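Local coordinates for protein isocitrate dehydrogenase [NAD] subunit 2, mitochondrial (Saccharomyces cerevisiae, PDB 3BLX) that forms, with its partner subunit, the octameric NAD-dependent enzyme that oxidatively decarboxylates isocitrate to 2-oxoglutarate in the citric acid cycle, and also binds mitochondrial mRNA leaders, at residues Lys41-Ala46 and Ala297-Ser302; Asn48-Trp53 and Thr312-Gln317. All blocks are in the same frame, centred on the assembly; numbering follows the deposited sequence.

Contact 1: Lys41-Ala46 and Ala297-Ser302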
ATOM      1  N   LYS B  41     -25.739  40.724  38.749  1.00 78.21           N
ATOM      2  CA  LYS B  41     -26.184  40.797  40.131  1.00 76.43           C
ATOM      3  C   LYS B  41     -26.290  42.257  40.613  1.00 84.92           C
ATOM      4  O   LYS B  41     -27.230  42.622  41.326  1.00 68.14           O
ATOM      5  CB  LYS B  41     -25.236  39.983  41.023  1.00 75.66           C
ATOM      6  CG  LYS B  41     -25.215  38.489  40.714  1.00 56.84           C
ATOM      7  CD  LYS B  41     -24.118  37.750  41.486  1.00 77.42           C
ATOM      8  CE  LYS B  41     -24.302  36.240  41.369  1.00 84.59           C
ATOM      9  NZ  LYS B  41     -23.590  35.465  42.413  1.00 65.71           N
ATOM     10  N   LYS B  42     -25.333  43.086  40.200  1.00 83.35           N
ATOM     11  CA  LYS B  42     -25.302  44.504  40.565  1.00 73.34           C
ATOM     12  C   LYS B  42     -26.442  45.313  39.938  1.00 89.02           C
ATOM     13  O   LYS B  42     -26.826  46.369  40.449  1.00 85.41           O
ATOM     14  CB  LYS B  42     -23.956  45.134  40.174  1.00 69.51           C
ATOM     15  CG  LYS B  42     -22.756  44.663  40.998  1.00 95.67           C
ATOM     16  CD  LYS B  42     -21.484  45.468  40.677  1.00 91.41           C
ATOM     17  CE  LYS B  42     -20.311  45.016  41.535  1.00 93.44           C
ATOM     18  NZ  LYS B  42     -19.089  45.820  41.258  1.00 80.76           N
ATOM     19  N   ILE B  43     -26.963  44.824  38.817  1.00 89.36           N
ATOM     20  CA  ILE B  43     -28.064  45.477  38.120  1.00 66.97           C
ATOM     21  C   ILE B  43     -29.391  44.889  38.577  1.00 77.76           C
ATOM     22  O   ILE B  43     -30.439  45.498  38.414  1.00 74.73           O
ATOM     23  CB  ILE B  43     -27.918  45.323  36.603  1.00 59.07           C
ATOM     24  CG1 ILE B  43     -26.611  45.954  36.135  1.00 75.23           C
ATOM     25  CG2 ILE B  43     -29.057  45.962  35.871  1.00 47.71           C
ATOM     26  CD1 ILE B  43     -26.516  46.100  34.629  1.00 58.03           C
ATOM     27  N   PHE B  44     -29.344  43.700  39.163  1.00 80.08           N
ATOM     28  CA  PHE B  44     -30.552  43.064  39.673  1.00 88.32           C
ATOM     29  C   PHE B  44     -30.813  43.548  41.096  1.00 98.83           C
ATOM     30  O   PHE B  44     -31.966  43.671  41.523  1.00 92.84           O
ATOM     31  CB  PHE B  44     -30.439  41.528  39.609  1.00 94.91           C
ATOM     32  CG  PHE B  44     -31.135  40.905  38.409  1.00 84.16           C
ATOM     33  CD1 PHE B  44     -30.982  41.435  37.137  1.00 77.88           C
ATOM     34  CD2 PHE B  44     -31.929  39.779  38.557  1.00 86.13           C
ATOM     35  CE1 PHE B  44     -31.616  40.866  36.047  1.00 46.26           C
ATOM     36  CE2 PHE B  44     -32.561  39.211  37.464  1.00 63.77           C
ATOM     37  CZ  PHE B  44     -32.403  39.761  36.214  1.00 53.34           C
ATOM     38  N   SER B  45     -29.733  43.833  41.820  1.00103.85           N
ATOM     39  CA  SER B  45     -29.840  44.411  43.158  1.00103.96           C
ATOM     40  C   SER B  45     -30.228  45.888  43.050  1.00 99.78           C
ATOM     41  O   SER B  45     -31.142  46.350  43.737  1.00 94.92           O
ATOM     42  CB  SER B  45     -28.525  44.250  43.933  1.00 88.54           C
ATOM     43  OG  SER B  45     -28.693  44.535  45.316  1.00100.13           O
ATOM     44  N   ALA B  46     -29.546  46.612  42.164  1.00 93.24           N
ATOM     45  CA  ALA B  46     -29.789  48.042  41.953  1.00 75.35           C
ATOM     46  C   ALA B  46     -31.174  48.397  41.405  1.00 87.12           C
ATOM     47  O   ALA B  46     -31.602  49.543  41.510  1.00113.41           O
ATOM     48  CB  ALA B  46     -28.707  48.638  41.061  1.00 79.14           C
ATOM     49  N   ALA B 297     -25.269  40.399  26.366  1.00 54.59           N
ATOM     50  CA  ALA B 297     -25.834  39.119  25.975  1.00 35.67           C
ATOM     51  C   ALA B 297     -26.408  38.417  27.187  1.00 38.82           C
ATOM     52  O   ALA B 297     -27.558  37.998  27.179  1.00 33.04           O
ATOM     53  CB  ALA B 297     -24.782  38.280  25.322  1.00 48.69           C
ATOM     54  N   LEU B 298     -25.612  38.296  28.244  1.00 45.24           N
ATOM     55  CA  LEU B 298     -26.126  37.686  29.465  1.00 50.49           C
ATOM     56  C   LEU B 298     -27.271  38.526  30.083  1.00 56.96           C
ATOM     57  O   LEU B 298     -28.264  37.978  30.567  1.00 52.93           O
ATOM     58  CB  LEU B 298     -24.996  37.401  30.465  1.00 42.37           C
ATOM     59  CG  LEU B 298     -25.378  36.539  31.677  1.00 54.98           C
ATOM     60  CD1 LEU B 298     -26.110  35.279  31.249  1.00 49.21           C
ATOM     61  CD2 LEU B 298     -24.172  36.182  32.505  1.00 51.34           C
ATOM     62  N   LEU B 299     -27.144  39.849  30.042  1.00 43.25           N
ATOM     63  CA  LEU B 299     -28.207  40.738  30.545  1.00 63.18           C
ATOM     64  C   LEU B 299     -29.549  40.524  29.855  1.00 53.85           C
ATOM     65  O   LEU B 299     -30.610  40.487  30.497  1.00 29.83           O
ATOM     66  CB  LEU B 299     -27.793  42.200  30.390  1.00 50.47           C
ATOM     67  CG  LEU B 299     -27.393  43.000  31.626  1.00 53.04           C
ATOM     68  CD1 LEU B 299     -27.103  42.117  32.817  1.00 51.97           C
ATOM     69  CD2 LEU B 299     -26.206  43.913  31.283  1.00 48.91           C
ATOM     70  N   LEU B 300     -29.496  40.389  28.535  1.00 48.03           N
ATOM     71  CA  LEU B 300     -30.705  40.229  27.756  1.00 48.55           C
ATOM     72  C   LEU B 300     -31.332  38.872  27.991  1.00 47.74           C
ATOM     73  O   LEU B 300     -32.532  38.714  27.804  1.00 44.45           O
ATOM     74  CB  LEU B 300     -30.426  40.453  26.272  1.00 46.15           C
ATOM     75  CG  LEU B 300     -30.169  41.917  25.933  1.00 44.45           C
ATOM     76  CD1 LEU B 300     -29.507  42.082  24.590  1.00 37.95           C
ATOM     77  CD2 LEU B 300     -31.487  42.658  25.976  1.00 43.39           C
ATOM     78  N   SER B 301     -30.526  37.899  28.409  1.00 39.95           N
ATOM     79  CA  SER B 301     -31.057  36.584  28.756  1.00 45.47           C
ATOM     80  C   SER B 301     -31.751  36.694  30.093  1.00 47.80           C
ATOM     81  O   SER B 301     -32.655  35.923  30.392  1.00 48.85           O
ATOM     82  CB  SER B 301     -29.954  35.520  28.836  1.00 50.73           C
ATOM     83  OG  SER B 301     -29.157  35.485  27.667  1.00 40.11           O
ATOM     84  N   SER B 302     -31.300  37.652  30.902  1.00 56.45           N
ATOM     85  CA  SER B 302     -31.924  37.950  32.192  1.00 60.77           C
ATOM     86  C   SER B 302     -33.338  38.436  31.939  1.00 57.30           C
ATOM     87  O   SER B 302     -34.289  37.997  32.586  1.00 42.00           O
ATOM     88  CB  SER B 302     -31.162  39.051  32.931  1.00 46.42           C
ATOM     89  OG  SER B 302     -29.773  38.889  32.806  1.00 68.15           O
TER
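With CG1 anti to its carbonyl carbon (chi1 -60°) and CD1 carried on in an extended chain, I43 reaches straight across to L299, while F44, its first torsion at -99°, swings its ring toward S302. These pairs join two helices, 33-45 and 296-309, in the alpha/beta fold of the isocitrate and isopropylmalate dehydrogenases. The CA atoms of I43 and L299 stand 8.9 Å apart, so the backbones meet only through their side chains. I43 CD1 lies 4.0 Å from L299 CD2, the two side chains crossing at about a right angle. One turn further along helix 296-309, the CE1-CZ side of the F44 ring reaches S302. No hydrogen bond crosses, and all four touching residues are buried. V40, a turn earlier on helix 33-45, meets L299 and S302 as well, and I318 of helix 312-326 touches both I43 and F44. K41 takes no part across the interface; its NZ forms a salt bridge with E28. S302 presents its methylene rather than its hydroxyl to F44: CB sits 3.6 Å from both CE1 and CZ of that ring, and OG is turned back to 2.8 Å from L298 O.

Contact 2: Asn48-Trp53 and Thr312-Gln317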
ATOM      1  N   ASN B  48     -33.707  46.513  42.366  1.00 98.80           N
ATOM      2  CA  ASN B  48     -34.493  45.811  43.374  1.00101.47           C
ATOM      3  C   ASN B  48     -35.468  44.826  42.759  1.00 97.00           C
ATOM      4  O   ASN B  48     -36.653  45.120  42.614  1.00 92.45           O
ATOM      5  CB  ASN B  48     -35.214  46.799  44.301  1.00107.23           C
ATOM      6  CG  ASN B  48     -34.302  47.352  45.394  1.00116.55           C
ATOM      7  OD1 ASN B  48     -33.590  46.600  46.072  1.00102.06           O
ATOM      8  ND2 ASN B  48     -34.325  48.670  45.574  1.00102.33           N
ATOM      9  N   VAL B  49     -34.950  43.660  42.377  1.00100.40           N
ATOM     10  CA  VAL B  49     -35.780  42.574  41.870  1.00 88.24           C
ATOM     11  C   VAL B  49     -35.783  41.423  42.885  1.00 85.31           C
ATOM     12  O   VAL B  49     -34.765  41.145  43.527  1.00 87.31           O
ATOM     13  CB  VAL B  49     -35.306  42.084  40.468  1.00 86.14           C
ATOM     14  CG1 VAL B  49     -35.103  43.255  39.546  1.00 79.29           C
ATOM     15  CG2 VAL B  49     -34.026  41.296  40.567  1.00 87.17           C
ATOM     16  N   PRO B  50     -36.939  40.763  43.040  1.00 82.45           N
ATOM     17  CA  PRO B  50     -37.241  39.683  43.997  1.00 84.25           C
ATOM     18  C   PRO B  50     -36.471  38.381  43.756  1.00 83.82           C
ATOM     19  O   PRO B  50     -37.096  37.337  43.612  1.00 82.43           O
ATOM     20  CB  PRO B  50     -38.732  39.416  43.764  1.00 75.67           C
ATOM     21  CG  PRO B  50     -39.239  40.613  43.025  1.00 82.46           C
ATOM     22  CD  PRO B  50     -38.107  41.133  42.228  1.00 80.82           C
ATOM     23  N   ILE B  51     -35.144  38.437  43.739  1.00 79.53           N
ATOM     24  CA  ILE B  51     -34.340  37.270  43.388  1.00 90.90           C
ATOM     25  C   ILE B  51     -33.090  37.104  44.261  1.00 89.16           C
ATOM     26  O   ILE B  51     -32.304  38.041  44.440  1.00 73.24           O
ATOM     27  CB  ILE B  51     -33.927  37.312  41.888  1.00 98.04           C
ATOM     28  CG1 ILE B  51     -35.159  37.253  40.990  1.00 81.63           C
ATOM     29  CG2 ILE B  51     -32.970  36.172  41.544  1.00 87.28           C
ATOM     30  CD1 ILE B  51     -34.869  37.583  39.566  1.00 88.29           C
ATOM     31  N   GLU B  52     -32.927  35.902  44.806  1.00 82.76           N
ATOM     32  CA  GLU B  52     -31.703  35.507  45.488  1.00 90.43           C
ATOM     33  C   GLU B  52     -31.024  34.405  44.668  1.00 95.05           C
ATOM     34  O   GLU B  52     -31.667  33.436  44.263  1.00 80.07           O
ATOM     35  CB  GLU B  52     -32.017  35.012  46.904  1.00 91.26           C
ATOM     36  CG  GLU B  52     -32.988  33.841  46.944  1.00104.58           C
ATOM     37  CD  GLU B  52     -33.419  33.468  48.347  1.00116.97           C
ATOM     38  OE1 GLU B  52     -33.711  34.381  49.158  1.00121.46           O
ATOM     39  OE2 GLU B  52     -33.477  32.253  48.627  1.00100.91           O
ATOM     40  N   TRP B  53     -29.728  34.560  44.426  1.00 82.76           N
ATOM     41  CA  TRP B  53     -28.984  33.613  43.608  1.00 77.84           C
ATOM     42  C   TRP B  53     -28.626  32.311  44.329  1.00 73.31           C
ATOM     43  O   TRP B  53     -29.113  32.048  45.419  1.00 83.97           O
ATOM     44  CB  TRP B  53     -27.737  34.293  43.082  1.00 77.72           C
ATOM     45  CG  TRP B  53     -28.053  35.572  42.356  1.00 96.09           C
ATOM     46  CD1 TRP B  53     -27.648  36.832  42.692  1.00 96.65           C
ATOM     47  CD2 TRP B  53     -28.854  35.714  41.171  1.00100.50           C
ATOM     48  NE1 TRP B  53     -28.135  37.745  41.788  1.00 84.74           N
ATOM     49  CE2 TRP B  53     -28.877  37.085  40.845  1.00 89.83           C
ATOM     50  CE3 TRP B  53     -29.547  34.812  40.348  1.00 80.38           C
ATOM     51  CZ2 TRP B  53     -29.558  37.574  39.737  1.00 84.24           C
ATOM     52  CZ3 TRP B  53     -30.218  35.305  39.249  1.00 70.33           C
ATOM     53  CH2 TRP B  53     -30.220  36.669  38.953  1.00 74.39           C
ATOM     54  N   THR B 312     -42.604  41.040  34.671  1.00 80.49           N
ATOM     55  CA  THR B 312     -42.632  41.879  33.472  1.00 76.37           C
ATOM     56  C   THR B 312     -42.161  43.316  33.727  1.00 90.84           C
ATOM     57  O   THR B 312     -41.502  43.920  32.874  1.00 84.24           O
ATOM     58  CB  THR B 312     -44.060  41.947  32.871  1.00 91.96           C
ATOM     59  OG1 THR B 312     -44.695  40.666  32.965  1.00 78.34           O
ATOM     60  CG2 THR B 312     -44.021  42.410  31.405  1.00 79.43           C
ATOM     61  N   ASN B 313     -42.512  43.863  34.892  1.00 89.04           N
ATOM     62  CA  ASN B 313     -42.167  45.243  35.218  1.00 98.31           C
ATOM     63  C   ASN B 313     -40.659  45.407  35.311  1.00 98.22           C
ATOM     64  O   ASN B 313     -40.065  46.310  34.706  1.00 83.96           O
ATOM     65  CB  ASN B 313     -42.839  45.672  36.525  1.00106.59           C
ATOM     66  CG  ASN B 313     -44.357  45.651  36.433  1.00113.30           C
ATOM     67  OD1 ASN B 313     -44.939  46.061  35.422  1.00 96.26           O
ATOM     68  ND2 ASN B 313     -45.008  45.174  37.492  1.00 96.58           N
ATOM     69  N   HIS B 314     -40.042  44.509  36.065  1.00 89.82           N
ATOM     70  CA  HIS B 314     -38.596  44.495  36.185  1.00 99.10           C
ATOM     71  C   HIS B 314     -37.928  44.162  34.833  1.00 96.95           C
ATOM     72  O   HIS B 314     -36.871  44.710  34.499  1.00 82.18           O
ATOM     73  CB  HIS B 314     -38.167  43.509  37.279  1.00107.87           C
ATOM     74  CG  HIS B 314     -38.707  43.833  38.640  1.00106.89           C
ATOM     75  ND1 HIS B 314     -38.109  44.746  39.481  1.00101.08           N
ATOM     76  CD2 HIS B 314     -39.777  43.348  39.312  1.00103.94           C
ATOM     77  CE1 HIS B 314     -38.792  44.816  40.608  1.00107.93           C
ATOM     78  NE2 HIS B 314     -39.810  43.978  40.532  1.00102.19           N
ATOM     79  N   ALA B 315     -38.549  43.276  34.056  1.00 84.42           N
ATOM     80  CA  ALA B 315     -38.030  42.903  32.736  1.00 78.95           C
ATOM     81  C   ALA B 315     -37.835  44.110  31.828  1.00 81.51           C
ATOM     82  O   ALA B 315     -36.758  44.310  31.260  1.00 66.08           O
ATOM     83  CB  ALA B 315     -38.944  41.901  32.074  1.00 69.48           C
ATOM     84  N   ASP B 316     -38.889  44.908  31.692  1.00 94.91           N
ATOM     85  CA  ASP B 316     -38.859  46.105  30.858  1.00 80.13           C
ATOM     86  C   ASP B 316     -37.964  47.173  31.463  1.00 78.38           C
ATOM     87  O   ASP B 316     -37.227  47.832  30.749  1.00 65.27           O
ATOM     88  CB  ASP B 316     -40.273  46.634  30.663  1.00 92.95           C
ATOM     89  CG  ASP B 316     -41.190  45.604  30.037  1.00101.10           C
ATOM     90  OD1 ASP B 316     -42.288  45.358  30.584  1.00 89.10           O
ATOM     91  OD2 ASP B 316     -40.800  45.030  29.000  1.00 94.59           O
ATOM     92  N   GLN B 317     -38.025  47.333  32.783  1.00 86.87           N
ATOM     93  CA  GLN B 317     -37.142  48.270  33.470  1.00 81.84           C
ATOM     94  C   GLN B 317     -35.697  47.991  33.056  1.00 87.01           C
ATOM     95  O   GLN B 317     -35.025  48.872  32.512  1.00 76.97           O
ATOM     96  CB  GLN B 317     -37.314  48.149  34.994  1.00 97.14           C
ATOM     97  CG  GLN B 317     -36.639  49.245  35.834  1.00 81.45           C
ATOM     98  CD  GLN B 317     -36.723  48.967  37.338  1.00107.13           C
ATOM     99  OE1 GLN B 317     -37.683  48.359  37.829  1.00 92.08           O
ATOM    100  NE2 GLN B 317     -35.709  49.413  38.073  1.00118.89           N
TER
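The imidazole of H314 lies against the bend at V49 and P50, which share one of its faces. V49 CA is 4.2 Å from the centroid of the H314 ring, 25° off the ring normal. P50 CD stands 4.0 Å from the same H314 centroid, 24° off the normal. Both are CH-pi contacts placed toward the rim, the proline carbon over the NE2 and CD2 side. At the other end of the ring, V49 CG1 comes within 3.4 Å of H314 ND1 and also touches CG and CB. The valine and histidine side chains run alongside each other in opposing senses, whereas the proline lays CD over the ring face. With CG anti to its carbonyl carbon and chi2 at -83°, H314 reaches out from the first turn of helix 312-326 with its ring turned broadside to the loop.

Two backbone motifs follow each other here. A Schellman motif closes helix 33-45, with N48 as the C-prime residue at positive phi, V49 N directed to F44 O and N48 N to S45 O. P50 then centres an inverse gamma turn, closed by I51 N to V49 O at 2.7 Å, and the chain enters strand 51-52, which runs parallel to strand 22-23. The N48 carbonyl projects toward the CE1 end of the imidazole at an oblique angle, but its approach to ND1 is too poorly angled for a hydrogen bond.

Beyond the ring, P50 packs on Y22, and the buried I51 side chain packs on L306 and M309 of helix 296-309. On the helix side, T312, phosphorylated in another structure of this protein but unmodified here, has its OG1 hydrogen-bonded to G310 O, just ahead of the turn that carries H314, and the Q317 side chain touches A47.

Contact 1 is the core member of the pair: its four touching residues are buried, and it joins two helices by aliphatic and phenyl-methylene packing. Contact 2, its centre 9 Å away, is only partly buried and sets one polar aromatic ring against a loop, with N48 exposed. They concern the same two chain regions, since helix 33-45 leads into strand 51-52 and helix 296-309 is followed by helix 312-326. F44 ties them together: its carbonyl belongs to the helix cap of contact 2, and its ring packs against I51 CD1 and the W53 ring. K41 CG also rests on W53. No other subunit touches either contact, and both lie away from the presumed substrate- and metal-binding residues.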